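Local coordinates for flagellar brake protein YcgR (Klebsiella pneumoniae, PDB 5KEC), which binds the second messenger c-di-GMP and probably activates transcription of the type 3 fimbriae genes, linked to biofilm formation, at residues Lys58-Gly62 / His63-Phe67. Numbering follows the deposited sequence.
Sequences KIPSG and HKIRF
The backbone runs extended through I59 and P60, turns at G62, whose phi of 56° suits a residue without a CB, and straightens again so that I65 faces back toward I59 and P60. Three residues past the turn, the delta methyl of I65 does the touching. Its CD1 lies 4.2 Å from CG2 of I59. CG of the P60 ring meets the same CD1 of I65, also at 4.2 Å, the two side chains crossing at an angle. Beta-branching suits I65 to a strand, and its CG1-CD1 arm supplies the reach: with CG1 beside the backbone N (chi1 -50°) and chi2 bent to -58°, CD1 extends across to the loop. I59 offers CG2, the branch anti to its own backbone N. The P60 ring is partly exposed, and its fixed phi helps keep the chain extended before the turn. The carbonyl O of P60 is buried 3.7 Å from CD1 of I65, without a polar partner. Beyond the turn, H63 carries its ring away from the loop to touch Q208 and K210 of strand 199-210, in the other sheet of the chain. I59 from the loop and I65 from the strand both pack against strand 29-34, on F34 and I32. This is a glycine-containing bend in the loop between strands 50-55 and 64-71, leading into interior strand 64-71, paired with 29-34 and 74-87 in the antiparallel sheet of the YcgR-like domain.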
# COMPACT_ATOMS: atom_id res chain seq x y z
N LYS B 58 -15.77 2.07 -3.15
CA LYS B 58 -15.53 0.63 -3.21
C LYS B 58 -14.12 0.35 -2.70
O LYS B 58 -13.15 0.98 -3.15
CB LYS B 58 -15.69 0.09 -4.63
CG LYS B 58 -17.13 0.01 -5.15
CD LYS B 58 -17.69 1.37 -5.51
CE LYS B 58 -18.79 1.26 -6.56
NZ LYS B 58 -19.88 0.33 -6.14
N ILE B 59 -14.01 -0.58 -1.77
CA ILE B 59 -12.71 -0.94 -1.20
C ILE B 59 -12.43 -2.40 -1.48
O ILE B 59 -13.26 -3.26 -1.17
CB ILE B 59 -12.69 -0.70 0.32
CG1 ILE B 59 -13.10 0.74 0.64
CG2 ILE B 59 -11.31 -1.01 0.90
CD1 ILE B 59 -13.37 0.98 2.11
N PRO B 60 -11.26 -2.70 -2.08
CA PRO B 60 -10.89 -4.07 -2.43
C PRO B 60 -11.06 -5.03 -1.25
O PRO B 60 -10.73 -4.68 -0.11
CB PRO B 60 -9.41 -3.95 -2.81
CG PRO B 60 -8.96 -2.61 -2.30
CD PRO B 60 -10.18 -1.74 -2.36
N SER B 61 -11.55 -6.23 -1.53
CA SER B 61 -11.76 -7.23 -0.49
C SER B 61 -10.71 -8.33 -0.57
O SER B 61 -9.85 -8.32 -1.46
CB SER B 61 -13.16 -7.83 -0.60
OG SER B 61 -13.43 -8.72 0.47
N GLY B 62 -10.77 -9.28 0.36
CA GLY B 62 -9.85 -10.40 0.39
C GLY B 62 -8.40 -9.96 0.43
O GLY B 62 -7.51 -10.66 -0.05
N HIS B 63 -8.17 -8.78 1.00
CA HIS B 63 -6.84 -8.20 1.06
C HIS B 63 -6.72 -7.31 2.30
O HIS B 63 -7.67 -6.62 2.66
CB HIS B 63 -6.56 -7.40 -0.21
CG HIS B 63 -5.18 -6.80 -0.26
ND1 HIS B 63 -4.04 -7.56 -0.17
CD2 HIS B 63 -4.77 -5.52 -0.41
CE1 HIS B 63 -2.98 -6.77 -0.25
NE2 HIS B 63 -3.40 -5.53 -0.40
N LYS B 64 -5.56 -7.35 2.95
CA LYS B 64 -5.31 -6.49 4.10
C LYS B 64 -5.26 -5.02 3.69
O LYS B 64 -4.54 -4.65 2.76
CB LYS B 64 -4.01 -6.89 4.80
CG LYS B 64 -4.11 -8.12 5.69
CD LYS B 64 -4.96 -7.85 6.92
CE LYS B 64 -4.85 -8.97 7.93
NZ LYS B 64 -3.46 -9.14 8.45
N ILE B 65 -6.03 -4.19 4.38
CA ILE B 65 -6.08 -2.76 4.08
C ILE B 65 -5.29 -1.96 5.12
O ILE B 65 -5.35 -2.25 6.31
CB ILE B 65 -7.54 -2.25 4.02
CG1 ILE B 65 -8.37 -3.15 3.10
CG2 ILE B 65 -7.59 -0.81 3.54
CD1 ILE B 65 -7.84 -3.24 1.69
N ARG B 66 -4.56 -0.95 4.67
CA ARG B 66 -3.81 -0.08 5.57
C ARG B 66 -4.68 1.00 6.21
O ARG B 66 -5.43 1.70 5.51
CB ARG B 66 -2.62 0.56 4.84
CG ARG B 66 -1.29 -0.14 5.07
CD ARG B 66 -0.65 0.30 6.38
NE ARG B 66 0.42 1.26 6.16
CZ ARG B 66 1.65 0.92 5.78
NH1 ARG B 66 1.95 -0.35 5.57
NH2 ARG B 66 2.58 1.85 5.60
N PHE B 67 -4.59 1.13 7.53
CA PHE B 67 -5.32 2.16 8.25
C PHE B 67 -4.38 3.03 9.08
O PHE B 67 -3.29 2.61 9.46
CB PHE B 67 -6.34 1.54 9.20
CG PHE B 67 -7.45 0.82 8.51
CD1 PHE B 67 -8.68 1.42 8.33
CD2 PHE B 67 -7.27 -0.48 8.06
CE1 PHE B 67 -9.71 0.74 7.70
CE2 PHE B 67 -8.29 -1.15 7.44
CZ PHE B 67 -9.51 -0.54 7.25